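CT296 (Chlamydia trachomatis, PDB 3QH6) is of unknown function but structurally resembles Fe(II) 2-oxoglutarate-dependent enzymes. Local coordinates at residues L9-Y14 with I21-L26; R13-H18 with A82-R87; Q34-L39 with G142-I147; M70-K73 with L77-L80; G119-W124 with D135-G140. All blocks are in the same frame, centred on the assembly; numbering follows the deposited sequence.

Contact 1 of 5, residues L9-Y14 with I21-L26; sequences LEHKRY and ILFEGL
H11 ND1 is bonded to the backbone N of H8, and the same imidazole receives the edge of F23. The H8 bond should limit how freely the imidazole turns. F23 CE2 sits 3.8 Å above the middle of the H11 ring plane. The centroids are 5.0 Å apart and the planes stand at 79°, so the stack is T-shaped with F23 as the edge partner. In F23, CG lies beside the backbone N (chi1 -74°), which swings CE2 and CZ toward the helix.

I21 packs beside this pair. Its extended chain carries CD1 against the H11 backbone, 3.5 Å from H11 O, and that methyl also meets H11 CB at 3.6 Å. Farther up the helix, Y14 CD2 lies 4.1 Å from I21 CB.

F127 on the adjoining strand 125-128 touches both I21 and F23. The axes of helix 9-14 and strand 21-23 run 135° apart and come within 9.2 Å of each other. This is a helix followed by a short strand, folded so that helix 9-18 packs on strand 20-23, one of the two outermost strands of the antiparallel sheet.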
# COMPACT_ATOMS: atom_id res chain seq x y z
N LEU A 9 5.58 -17.15 -8.72
CA LEU A 9 7.02 -16.98 -8.96
C LEU A 9 7.34 -15.83 -9.93
O LEU A 9 8.36 -15.13 -9.78
CB LEU A 9 7.58 -18.30 -9.49
CG LEU A 9 9.07 -18.28 -9.82
CD1 LEU A 9 9.84 -17.84 -8.58
CD2 LEU A 9 9.51 -19.65 -10.32
N GLU A 10 6.47 -15.57 -10.89
CA GLU A 10 6.80 -14.51 -11.85
C GLU A 10 6.57 -13.12 -11.29
O GLU A 10 7.17 -12.14 -11.76
CB GLU A 10 5.98 -14.67 -13.14
CG GLU A 10 6.38 -15.86 -14.01
CD GLU A 10 7.83 -15.82 -14.51
OE1 GLU A 10 8.39 -14.71 -14.71
OE2 GLU A 10 8.42 -16.90 -14.70
N HIS A 11 5.67 -13.02 -10.29
CA HIS A 11 5.52 -11.78 -9.55
C HIS A 11 6.81 -11.53 -8.74
O HIS A 11 7.34 -10.41 -8.71
CB HIS A 11 4.30 -11.84 -8.62
CG HIS A 11 3.00 -12.05 -9.33
ND1 HIS A 11 1.98 -12.81 -8.81
CD2 HIS A 11 2.56 -11.59 -10.53
CE1 HIS A 11 0.97 -12.83 -9.66
NE2 HIS A 11 1.29 -12.08 -10.70
N LYS A 12 7.32 -12.57 -8.10
CA LYS A 12 8.59 -12.43 -7.36
C LYS A 12 9.70 -11.99 -8.29
O LYS A 12 10.53 -11.10 -7.97
CB LYS A 12 8.98 -13.74 -6.64
CG LYS A 12 8.07 -14.16 -5.47
CD LYS A 12 8.33 -15.62 -5.10
CE LYS A 12 7.36 -16.15 -4.06
NZ LYS A 12 8.06 -16.40 -2.77
N ARG A 13 9.75 -12.58 -9.49
CA ARG A 13 10.82 -12.28 -10.43
C ARG A 13 10.72 -10.87 -10.92
O ARG A 13 11.73 -10.22 -11.09
CB ARG A 13 10.77 -13.25 -11.62
CG ARG A 13 11.15 -14.65 -11.22
CD ARG A 13 11.00 -15.67 -12.36
NE ARG A 13 11.77 -16.87 -12.04
CZ ARG A 13 11.66 -18.03 -12.67
NH1 ARG A 13 10.79 -18.19 -13.66
NH2 ARG A 13 12.43 -19.05 -12.29
N TYR A 14 9.50 -10.37 -11.12
CA TYR A 14 9.34 -8.99 -11.57
C TYR A 14 9.86 -8.04 -10.47
O TYR A 14 10.60 -7.10 -10.75
CB TYR A 14 7.87 -8.68 -11.89
CG TYR A 14 7.68 -7.37 -12.64
CD1 TYR A 14 7.72 -7.33 -14.02
CD2 TYR A 14 7.53 -6.16 -11.95
CE1 TYR A 14 7.57 -6.16 -14.71
CE2 TYR A 14 7.38 -4.96 -12.65
CZ TYR A 14 7.40 -4.97 -14.03
OH TYR A 14 7.26 -3.81 -14.75
N ILE A 21 6.52 -3.82 -7.83
CA ILE A 21 5.52 -4.51 -8.66
C ILE A 21 4.16 -3.91 -8.38
O ILE A 21 3.78 -3.69 -7.21
CB ILE A 21 5.54 -6.05 -8.40
CG1 ILE A 21 4.49 -6.75 -9.26
CG2 ILE A 21 5.30 -6.38 -6.92
CD1 ILE A 21 4.65 -8.30 -9.32
N LEU A 22 3.41 -3.66 -9.44
CA LEU A 22 2.08 -3.06 -9.35
C LEU A 22 1.01 -4.10 -9.56
O LEU A 22 1.07 -4.84 -10.54
CB LEU A 22 1.97 -2.01 -10.50
CG LEU A 22 0.58 -1.36 -10.65
CD1 LEU A 22 0.17 -0.65 -9.38
CD2 LEU A 22 0.55 -0.37 -11.83
N PHE A 23 0.01 -4.16 -8.66
CA PHE A 23 -1.10 -5.13 -8.78
C PHE A 23 -2.43 -4.43 -8.92
O PHE A 23 -2.78 -3.59 -8.09
CB PHE A 23 -1.21 -6.02 -7.51
CG PHE A 23 -0.15 -7.07 -7.40
CD1 PHE A 23 0.94 -6.89 -6.58
CD2 PHE A 23 -0.26 -8.25 -8.10
CE1 PHE A 23 1.93 -7.86 -6.49
CE2 PHE A 23 0.73 -9.20 -8.00
CZ PHE A 23 1.80 -9.02 -7.20
N GLU A 24 -3.20 -4.82 -9.93
CA GLU A 24 -4.60 -4.43 -10.01
C GLU A 24 -5.40 -5.23 -8.98
O GLU A 24 -5.14 -6.41 -8.79
CB GLU A 24 -5.16 -4.72 -11.41
CG GLU A 24 -6.61 -4.26 -11.57
CD GLU A 24 -7.18 -4.49 -12.97
OE1 GLU A 24 -6.43 -4.95 -13.87
OE2 GLU A 24 -8.39 -4.20 -13.15
N GLY A 25 -6.37 -4.58 -8.36
CA GLY A 25 -7.28 -5.24 -7.43
C GLY A 25 -6.60 -5.88 -6.22
O GLY A 25 -6.97 -6.98 -5.80
N LEU A 26 -5.61 -5.21 -5.67
CA LEU A 26 -4.87 -5.74 -4.52
C LEU A 26 -5.77 -5.80 -3.28
O LEU A 26 -5.75 -6.78 -2.54
CB LEU A 26 -3.64 -4.87 -4.25
CG LEU A 26 -2.66 -5.32 -3.15
CD1 LEU A 26 -2.13 -6.71 -3.43
CD2 LEU A 26 -1.51 -4.33 -3.04

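Contact 2 of 5, residues R13-H18 with A82-R87; sequences RYFQNH and AELTHR
F15 and L84 make the apolar part of the contact. L84 CB stands over one face of the F15 ring, 4.1 Å from its centroid and 17° off the normal, a CH-pi contact displaced toward the rim. L84 CD2 meets the root of F15, 3.7 Å from F15 CB. F15 projects its ring toward the second helix because CG is anti to the backbone N (chi1 180°). T85 adds its methyl, CG2, at 4.1 Å from F15 CE1. The T85 hydroxyl is turned elsewhere and bonds to A81 O. F15 also touches I21 of strand 20-23, which places the ring between that strand and helix 77-85.

The polar part is carried by water. One water donates to both Q16 OE1 (2.9 Å) and L84 O (2.6 Å). Q16, stretched out past CG, reaches the water with OE1. L84 O lies close to the helix end, where the chain turns at H86 in a Schellman motif. The turn is tied by R87 N to A82 O and, weakly, by H86 N to E83 O.

Proximity without a bond makes a third group. H86 NE2 is 3.9 Å from Q16 OE1, and the imidazole and amide planes are 87° apart.

The chemistry implies a division of labour. Dispersion between F15 and L84 joins the two helices on the buried side, while the water links Q16 to a carbonyl at the exposed margin.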
# COMPACT_ATOMS: atom_id res chain seq x y z
N ARG A 13 9.75 -12.58 -9.49
CA ARG A 13 10.82 -12.28 -10.43
C ARG A 13 10.72 -10.87 -10.92
O ARG A 13 11.73 -10.22 -11.09
CB ARG A 13 10.77 -13.25 -11.62
CG ARG A 13 11.15 -14.65 -11.22
CD ARG A 13 11.00 -15.67 -12.36
NE ARG A 13 11.77 -16.87 -12.04
CZ ARG A 13 11.66 -18.03 -12.67
NH1 ARG A 13 10.79 -18.19 -13.66
NH2 ARG A 13 12.43 -19.05 -12.29
N TYR A 14 9.50 -10.37 -11.12
CA TYR A 14 9.34 -8.99 -11.57
C TYR A 14 9.86 -8.04 -10.47
O TYR A 14 10.60 -7.10 -10.75
CB TYR A 14 7.87 -8.68 -11.89
CG TYR A 14 7.68 -7.37 -12.64
CD1 TYR A 14 7.72 -7.33 -14.02
CD2 TYR A 14 7.53 -6.16 -11.95
CE1 TYR A 14 7.57 -6.16 -14.71
CE2 TYR A 14 7.38 -4.96 -12.65
CZ TYR A 14 7.40 -4.97 -14.03
OH TYR A 14 7.26 -3.81 -14.75
N PHE A 15 9.49 -8.32 -9.22
CA PHE A 15 9.91 -7.46 -8.10
C PHE A 15 11.44 -7.51 -7.93
O PHE A 15 12.12 -6.48 -7.65
CB PHE A 15 9.18 -7.91 -6.84
CG PHE A 15 9.55 -7.09 -5.63
CD1 PHE A 15 10.52 -7.53 -4.77
CD2 PHE A 15 8.94 -5.87 -5.39
CE1 PHE A 15 10.87 -6.76 -3.66
CE2 PHE A 15 9.29 -5.10 -4.28
CZ PHE A 15 10.26 -5.54 -3.43
N GLN A 16 12.01 -8.70 -8.11
CA GLN A 16 13.47 -8.86 -8.02
C GLN A 16 14.19 -8.07 -9.11
O GLN A 16 15.27 -7.49 -8.89
CB GLN A 16 13.81 -10.35 -8.11
CG GLN A 16 13.48 -11.06 -6.79
CD GLN A 16 13.20 -12.56 -6.95
OE1 GLN A 16 12.66 -13.19 -6.04
NE2 GLN A 16 13.60 -13.13 -8.07
N ASN A 17 13.61 -8.06 -10.30
CA ASN A 17 14.25 -7.45 -11.44
C ASN A 17 14.16 -5.94 -11.40
O ASN A 17 15.12 -5.26 -11.76
CB ASN A 17 13.62 -8.01 -12.71
CG ASN A 17 14.32 -7.56 -13.94
OD1 ASN A 17 13.68 -7.12 -14.90
ND2 ASN A 17 15.65 -7.65 -13.93
N HIS A 18 13.04 -5.41 -10.93
CA HIS A 18 12.73 -3.98 -11.01
C HIS A 18 12.72 -3.24 -9.68
O HIS A 18 12.86 -2.02 -9.65
CB HIS A 18 11.36 -3.77 -11.68
CG HIS A 18 11.30 -4.30 -13.07
ND1 HIS A 18 11.81 -3.61 -14.15
CD2 HIS A 18 10.85 -5.48 -13.55
CE1 HIS A 18 11.65 -4.33 -15.24
NE2 HIS A 18 11.07 -5.47 -14.91
N ALA A 82 6.66 -9.40 3.06
CA ALA A 82 7.77 -10.19 3.60
C ALA A 82 8.18 -11.21 2.56
O ALA A 82 9.36 -11.48 2.37
CB ALA A 82 7.34 -10.89 4.91
N GLU A 83 7.20 -11.79 1.87
CA GLU A 83 7.49 -12.81 0.85
C GLU A 83 8.32 -12.24 -0.33
O GLU A 83 9.28 -12.86 -0.79
CB GLU A 83 6.17 -13.42 0.32
CG GLU A 83 6.38 -14.59 -0.61
CD GLU A 83 5.11 -15.39 -0.85
OE1 GLU A 83 4.04 -14.98 -0.32
OE2 GLU A 83 5.19 -16.42 -1.56
N LEU A 84 7.94 -11.07 -0.80
CA LEU A 84 8.63 -10.39 -1.90
C LEU A 84 10.06 -10.00 -1.53
O LEU A 84 10.95 -10.03 -2.39
CB LEU A 84 7.88 -9.12 -2.31
CG LEU A 84 6.60 -9.37 -3.11
CD1 LEU A 84 5.70 -8.14 -3.13
CD2 LEU A 84 6.96 -9.86 -4.57
N THR A 85 10.26 -9.64 -0.26
CA THR A 85 11.55 -9.14 0.20
C THR A 85 12.41 -10.22 0.86
O THR A 85 13.54 -9.94 1.29
CB THR A 85 11.39 -7.96 1.15
OG1 THR A 85 10.59 -8.32 2.30
CG2 THR A 85 10.73 -6.83 0.44
N HIS A 86 11.92 -11.46 0.88
CA HIS A 86 12.61 -12.56 1.59
C HIS A 86 12.95 -12.25 3.04
O HIS A 86 14.03 -12.58 3.53
CB HIS A 86 13.88 -12.98 0.86
CG HIS A 86 13.63 -13.65 -0.45
ND1 HIS A 86 14.57 -14.42 -1.10
CD2 HIS A 86 12.53 -13.67 -1.25
CE1 HIS A 86 14.07 -14.88 -2.23
NE2 HIS A 86 12.83 -14.43 -2.35
N ARG A 87 11.99 -11.65 3.75
CA ARG A 87 12.10 -11.37 5.17
C ARG A 87 11.25 -12.37 5.94
O ARG A 87 10.23 -12.81 5.43
CB ARG A 87 11.59 -9.95 5.46
CG ARG A 87 12.47 -8.85 4.90
CD ARG A 87 13.93 -9.15 5.14
NE ARG A 87 14.76 -7.94 5.05
CZ ARG A 87 15.98 -7.90 4.53
NH1 ARG A 87 16.53 -9.00 4.03
NH2 ARG A 87 16.65 -6.76 4.50
O HOH W 1 10.77 -11.81 -4.33

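Contact 3 of 5, residues Q34-L39 with G142-I147; sequences QLEAEL and GDTAII
E36 and T144 meet through one short hydrogen bond, and E36 has the most surface buried here. T144 OG1 donates to E36 OE1 at 2.7 Å. E36 OE1 accepts with its anti lone pair, the one away from the other oxygen. The E36 chain leaves the helix with CG anti to the backbone N (chi1 -164°) and stays extended. It therefore spans the gap from the helix to the loop residue just before strand 145-151, approaching T144 from the opposite direction. OE1 also bonds to S118 OG, so two hydroxyl groups grip this one oxygen.

T144 has its hydroxyl between the backbone N and the carbonyl carbon (chi1 72°). That rotation aims OG1 at the helix. OG1 donates a hydrogen bond to E36 OE1 and is bonded to W97 NE1 as well. Its methyl, CG2, lies 3.6 Å from E36 OE1. T144 N bonds to S118 OG, so S118 ties the backbone at T144 to the same carboxylate. These neighbours would probably hold the buried E36 oxygen in a fixed place.

I146, two residues on, points toward the helix too. Its CD1 is 4.7 Å from L35 CD2 and 5.0 Å from L39 CD1, a looser apolar approach than the polar one.

Around this core, V68 of helix 66-75 touches both L35 and I146, and V61 touches L39 and I146. Helix 29-42 thus lies over strand 145-151, which itself runs between strands 111-116 and 91-98 in the antiparallel sheet.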
# COMPACT_ATOMS: atom_id res chain seq x y z
N GLN A 34 -14.39 3.08 1.99
CA GLN A 34 -14.82 3.27 3.36
C GLN A 34 -13.72 3.95 4.18
O GLN A 34 -13.97 4.93 4.85
CB GLN A 34 -15.25 1.93 4.00
N LEU A 35 -12.50 3.43 4.09
CA LEU A 35 -11.34 4.07 4.73
C LEU A 35 -11.18 5.54 4.30
O LEU A 35 -11.04 6.42 5.14
CB LEU A 35 -10.05 3.29 4.36
CG LEU A 35 -8.75 3.76 5.03
CD1 LEU A 35 -8.88 3.70 6.55
CD2 LEU A 35 -7.55 2.95 4.60
N GLU A 36 -11.22 5.81 3.00
CA GLU A 36 -11.11 7.17 2.52
C GLU A 36 -12.20 8.10 3.11
O GLU A 36 -11.92 9.27 3.42
CB GLU A 36 -11.13 7.23 0.99
CG GLU A 36 -10.62 8.61 0.54
CD GLU A 36 -10.94 8.95 -0.90
OE1 GLU A 36 -10.01 9.44 -1.59
OE2 GLU A 36 -12.12 8.74 -1.32
N ALA A 37 -13.42 7.60 3.24
CA ALA A 37 -14.51 8.42 3.76
C ALA A 37 -14.27 8.76 5.23
O ALA A 37 -14.50 9.88 5.66
CB ALA A 37 -15.86 7.73 3.55
N GLU A 38 -13.76 7.79 5.99
CA GLU A 38 -13.40 8.03 7.39
C GLU A 38 -12.24 9.01 7.52
O GLU A 38 -12.22 9.82 8.45
CB GLU A 38 -13.08 6.72 8.12
CG GLU A 38 -14.23 5.71 8.07
CD GLU A 38 -14.31 4.79 9.29
OE1 GLU A 38 -13.89 5.19 10.40
OE2 GLU A 38 -14.80 3.65 9.13
N LEU A 39 -11.26 8.92 6.62
CA LEU A 39 -10.14 9.86 6.65
C LEU A 39 -10.64 11.28 6.34
O LEU A 39 -10.17 12.24 6.93
CB LEU A 39 -9.03 9.46 5.66
CG LEU A 39 -8.15 8.26 6.07
CD1 LEU A 39 -7.48 7.61 4.89
CD2 LEU A 39 -7.12 8.69 7.10
N GLY A 142 -8.39 14.27 -8.16
CA GLY A 142 -9.50 14.11 -7.24
C GLY A 142 -9.34 12.96 -6.25
O GLY A 142 -10.16 12.81 -5.34
N ASP A 143 -8.29 12.16 -6.41
CA ASP A 143 -8.22 10.87 -5.71
C ASP A 143 -7.11 10.89 -4.68
O ASP A 143 -6.27 11.77 -4.69
CB ASP A 143 -7.97 9.74 -6.69
CG ASP A 143 -9.00 9.69 -7.81
OD1 ASP A 143 -10.14 10.13 -7.58
OD2 ASP A 143 -8.65 9.21 -8.92
N THR A 144 -7.09 9.90 -3.79
CA THR A 144 -6.03 9.84 -2.80
C THR A 144 -5.47 8.43 -2.66
O THR A 144 -5.97 7.47 -3.24
CB THR A 144 -6.51 10.32 -1.39
OG1 THR A 144 -7.38 9.34 -0.82
CG2 THR A 144 -7.22 11.67 -1.48
N ALA A 145 -4.42 8.31 -1.87
CA ALA A 145 -3.77 7.04 -1.68
C ALA A 145 -3.18 7.02 -0.29
O ALA A 145 -3.08 8.06 0.37
CB ALA A 145 -2.68 6.83 -2.74
N ILE A 146 -2.80 5.84 0.17
CA ILE A 146 -2.12 5.75 1.46
C ILE A 146 -0.83 4.96 1.27
O ILE A 146 -0.81 3.94 0.59
CB ILE A 146 -3.04 5.13 2.57
CG1 ILE A 146 -2.35 5.19 3.95
CG2 ILE A 146 -3.50 3.67 2.25
CD1 ILE A 146 -3.31 4.81 5.06
N ILE A 147 0.28 5.51 1.77
CA ILE A 147 1.54 4.81 1.69
C ILE A 147 1.75 4.13 3.02
O ILE A 147 1.57 4.72 4.08
CB ILE A 147 2.72 5.75 1.34
CG1 ILE A 147 4.01 4.94 1.26
CG2 ILE A 147 2.86 6.91 2.34
CD1 ILE A 147 4.21 4.29 -0.12

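Contact 4 of 5, residues M70-K73 with L77-L80; sequences MIVK and LDHL
V72 and D78 stand nearly perpendicular, with V72 CG1 4.1 Å from D78 CG. V72 turns this methyl anti to its own nitrogen. D78 places its carboxylate between the backbone N and the carbonyl carbon (chi1 42°), which lays the group back over the start of its helix. K73 comes to D78 steeply as well, from its own side. Its chain is bent at chi2 and chi4, and the CD methylene comes within 3.7 Å of D78 OD2. K73 NZ is 4.0 Å from D78 OD2, so opposite charges lie near each other, beyond salt-bridge distance. NZ has a weak hydrogen bond to Q69 OE1.

The backbone makes the direct link. L77 N donates to V72 O at 2.9 Å, in the carbonyl plane with a C=O...N angle of 152°, though the N-H itself is bent at 131°. Helix 66-75 and helix 77-85 follow each other with one residue between them, and this bond spans the break. Both belong to the layer of helices that covers the antiparallel sheet.

D78 OD1 takes two weak bonds from the next residue, from H79 N and H79 ND1. A carboxylate beside the N-terminal end of a helix should be favoured by the helix dipole.

L77 turns toward the preceding helix on the apolar side. Its CD1 reaches I71 CG2 at 4.4 Å. L77 also packs on L148 and F150 of strand 145-151, and F150 meets V72 too. I71 extends the other way, to L35 and D31 of helix 29-42.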
# COMPACT_ATOMS: atom_id res chain seq x y z
N MET A 70 -6.75 -3.11 9.47
CA MET A 70 -7.69 -4.16 9.02
C MET A 70 -7.43 -4.52 7.57
O MET A 70 -7.43 -5.69 7.21
CB MET A 70 -9.13 -3.73 9.22
CG MET A 70 -9.58 -3.89 10.66
SD MET A 70 -11.17 -3.12 10.89
CE MET A 70 -12.20 -4.25 9.91
N ILE A 71 -7.17 -3.51 6.74
CA ILE A 71 -6.81 -3.77 5.35
C ILE A 71 -5.47 -4.49 5.28
O ILE A 71 -5.31 -5.45 4.53
CB ILE A 71 -6.78 -2.49 4.53
CG1 ILE A 71 -8.22 -2.02 4.28
CG2 ILE A 71 -6.06 -2.75 3.18
CD1 ILE A 71 -8.34 -0.88 3.29
N VAL A 72 -4.51 -4.04 6.07
CA VAL A 72 -3.17 -4.65 6.03
C VAL A 72 -3.30 -6.13 6.37
O VAL A 72 -2.77 -7.00 5.67
CB VAL A 72 -2.22 -3.97 7.06
CG1 VAL A 72 -0.98 -4.82 7.29
CG2 VAL A 72 -1.87 -2.57 6.61
N LYS A 73 -4.04 -6.41 7.43
CA LYS A 73 -4.15 -7.79 7.92
C LYS A 73 -5.06 -8.68 7.06
O LYS A 73 -4.78 -9.85 6.87
CB LYS A 73 -4.72 -7.78 9.34
CG LYS A 73 -3.82 -7.06 10.36
CD LYS A 73 -2.53 -7.83 10.58
CE LYS A 73 -1.87 -7.45 11.88
NZ LYS A 73 -1.11 -6.20 11.76
N LEU A 77 -1.13 -7.85 3.38
CA LEU A 77 -0.06 -7.01 2.86
C LEU A 77 1.26 -7.21 3.61
O LEU A 77 2.32 -7.12 3.00
CB LEU A 77 -0.43 -5.52 2.96
CG LEU A 77 -1.64 -5.10 2.13
CD1 LEU A 77 -1.83 -3.59 2.18
CD2 LEU A 77 -1.49 -5.59 0.67
N ASP A 78 1.21 -7.47 4.91
CA ASP A 78 2.45 -7.74 5.67
C ASP A 78 3.12 -9.04 5.24
O ASP A 78 4.35 -9.10 5.11
CB ASP A 78 2.25 -7.72 7.20
CG ASP A 78 0.97 -8.43 7.66
OD1 ASP A 78 0.25 -9.08 6.85
OD2 ASP A 78 0.69 -8.34 8.89
N HIS A 79 2.32 -10.08 5.03
CA HIS A 79 2.87 -11.37 4.63
C HIS A 79 3.34 -11.30 3.17
O HIS A 79 4.37 -11.87 2.83
CB HIS A 79 1.84 -12.50 4.86
CG HIS A 79 1.62 -12.80 6.31
ND1 HIS A 79 0.67 -12.16 7.07
CD2 HIS A 79 2.25 -13.66 7.15
CE1 HIS A 79 0.71 -12.61 8.31
NE2 HIS A 79 1.67 -13.52 8.39
N LEU A 80 2.63 -10.57 2.32
CA LEU A 80 3.03 -10.44 0.91
C LEU A 80 4.32 -9.64 0.76
O LEU A 80 5.21 -10.01 -0.02
CB LEU A 80 1.93 -9.78 0.10
CG LEU A 80 0.65 -10.63 -0.00
CD1 LEU A 80 -0.46 -9.77 -0.57
CD2 LEU A 80 0.91 -11.92 -0.85

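Contact 5 of 5, residues G119-W124 with D135-G140; sequences GEKAGW and DVFDWG
F137 has CG anti to the backbone N (chi1 -177°), which throws its ring across toward K121 and W124. The backbone of the other loop points the CB atoms of both K121 and W124 at this ring. In K121, CG lies beside the backbone N (chi1 -63°), and the chain passes along the phenyl. K121 CB sits at the edge of the ring, near its plane, 3.7 Å from F137 CZ, and K121 CG is 3.8 Å from F137 CE1. The lysine chain and the phenyl ring run past one another in opposite senses. W124 CB makes a plain apolar contact with F137 CE1 at 4.0 Å.

K121 also serves W124. Its bent chain brings CD 3.4 Å above one face of the indole, offset toward the rim. K121 and W124 lie in two overlapping turns: a type I turn from G119 to A122 and a type II turn from K121 to W124. The backbone of G123 within the second turn has angles that call for glycine.

On the other loop, D138 OD1 accepts the W139 backbone N at 2.8 Å, and W139 NE1 is bonded to Q99 O. F137 reaches L114 and C116 of strand 111-116 and L22 of strand 20-23.

Dispersion therefore joins the two loops. K121 methylenes touch both aromatic residues, CB and CG at F137 and CD over the indole of W124, whereas backbone and polar bonds shape each loop separately.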
# COMPACT_ATOMS: atom_id res chain seq x y z
N GLY A 119 -11.22 6.64 -6.93
CA GLY A 119 -11.14 6.92 -8.35
C GLY A 119 -11.06 5.64 -9.15
O GLY A 119 -11.29 4.56 -8.63
N GLU A 120 -10.69 5.78 -10.42
CA GLU A 120 -10.58 4.65 -11.33
C GLU A 120 -9.69 3.53 -10.79
O GLU A 120 -10.05 2.35 -10.90
CB GLU A 120 -10.04 5.13 -12.67
CG GLU A 120 -10.11 4.09 -13.76
CD GLU A 120 -9.84 4.68 -15.13
OE1 GLU A 120 -10.74 5.38 -15.65
OE2 GLU A 120 -8.74 4.45 -15.68
N LYS A 121 -8.55 3.88 -10.20
CA LYS A 121 -7.57 2.88 -9.76
C LYS A 121 -7.70 2.49 -8.30
O LYS A 121 -6.76 1.93 -7.74
CB LYS A 121 -6.13 3.37 -10.02
CG LYS A 121 -5.79 3.60 -11.50
CD LYS A 121 -6.06 2.37 -12.34
CE LYS A 121 -5.90 2.64 -13.83
NZ LYS A 121 -4.49 2.51 -14.30
N ALA A 122 -8.83 2.79 -7.66
CA ALA A 122 -9.07 2.37 -6.29
C ALA A 122 -8.70 0.89 -6.12
O ALA A 122 -8.96 0.08 -7.00
CB ALA A 122 -10.53 2.61 -5.89
N GLY A 123 -8.10 0.53 -4.99
CA GLY A 123 -7.74 -0.87 -4.74
C GLY A 123 -6.45 -1.37 -5.40
O GLY A 123 -5.97 -2.44 -5.02
N TRP A 124 -5.91 -0.63 -6.37
CA TRP A 124 -4.59 -0.96 -6.98
C TRP A 124 -3.50 -0.69 -5.94
O TRP A 124 -3.60 0.27 -5.18
CB TRP A 124 -4.31 -0.10 -8.22
CG TRP A 124 -5.09 -0.47 -9.49
CD1 TRP A 124 -6.45 -0.57 -9.63
CD2 TRP A 124 -4.53 -0.73 -10.79
NE1 TRP A 124 -6.77 -0.89 -10.94
CE2 TRP A 124 -5.61 -0.99 -11.67
CE3 TRP A 124 -3.22 -0.77 -11.29
CZ2 TRP A 124 -5.41 -1.29 -13.02
CZ3 TRP A 124 -3.03 -1.08 -12.64
CH2 TRP A 124 -4.12 -1.34 -13.49
N ASP A 135 6.87 7.03 -13.17
CA ASP A 135 6.29 6.45 -14.37
C ASP A 135 5.89 4.99 -14.19
O ASP A 135 6.05 4.17 -15.10
CB ASP A 135 7.26 6.57 -15.56
N VAL A 136 5.37 4.65 -13.00
CA VAL A 136 4.80 3.32 -12.77
C VAL A 136 3.32 3.46 -12.38
O VAL A 136 2.47 2.74 -12.90
CB VAL A 136 5.59 2.52 -11.69
CG1 VAL A 136 4.88 1.22 -11.34
CG2 VAL A 136 7.01 2.22 -12.17
N PHE A 137 3.00 4.38 -11.46
CA PHE A 137 1.62 4.53 -11.01
C PHE A 137 1.28 5.95 -10.57
O PHE A 137 2.05 6.61 -9.87
CB PHE A 137 1.32 3.57 -9.84
CG PHE A 137 -0.12 3.62 -9.37
CD1 PHE A 137 -1.12 3.03 -10.11
CD2 PHE A 137 -0.46 4.30 -8.20
CE1 PHE A 137 -2.46 3.10 -9.68
CE2 PHE A 137 -1.79 4.38 -7.77
CZ PHE A 137 -2.80 3.77 -8.52
N ASP A 138 0.10 6.40 -10.97
CA ASP A 138 -0.39 7.69 -10.53
C ASP A 138 -1.92 7.70 -10.58
O ASP A 138 -2.54 6.85 -11.23
CB ASP A 138 0.19 8.81 -11.39
CG ASP A 138 0.45 10.10 -10.60
OD1 ASP A 138 -0.20 10.30 -9.55
OD2 ASP A 138 1.30 10.90 -11.04
N TRP A 139 -2.51 8.68 -9.89
CA TRP A 139 -3.96 8.79 -9.76
C TRP A 139 -4.40 10.24 -10.00
O TRP A 139 -3.60 11.16 -9.87
CB TRP A 139 -4.39 8.31 -8.36
CG TRP A 139 -3.71 9.04 -7.19
CD1 TRP A 139 -4.22 10.09 -6.48
CD2 TRP A 139 -2.43 8.74 -6.60
NE1 TRP A 139 -3.33 10.47 -5.49
CE2 TRP A 139 -2.23 9.66 -5.55
CE3 TRP A 139 -1.43 7.80 -6.87
CZ2 TRP A 139 -1.06 9.67 -4.76
CZ3 TRP A 139 -0.27 7.81 -6.09
CH2 TRP A 139 -0.10 8.73 -5.05
N GLY A 140 -5.67 10.44 -10.34
CA GLY A 140 -6.18 11.75 -10.70
C GLY A 140 -6.21 12.71 -9.54
O GLY A 140 -6.19 12.30 -8.39

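In the fold
Contacts 1 and 2 share helix 9-18 on one side of the chain's centre, about 9 Å apart between centres, and meet through the K12-E83 salt bridge. Contact 4 shares helix 77-85 with contact 2, about 16 Å away between centres. Contact 3 lies across the chain's centre from both, about 23 and 27 Å between centres, and reaches contact 4 through L35 and I71. Contact 5, centred about 12 Å from contact 3, touches contact 1 through W124. Along the chain, contact 1 closes before contacts 3, 4 and 5 open. Contact 4 is nested within contacts 2 and 3, contact 5 within contact 3; contacts 2 and 3 alternate. All gather round one antiparallel sheet, consistent with a cupin-clan fold.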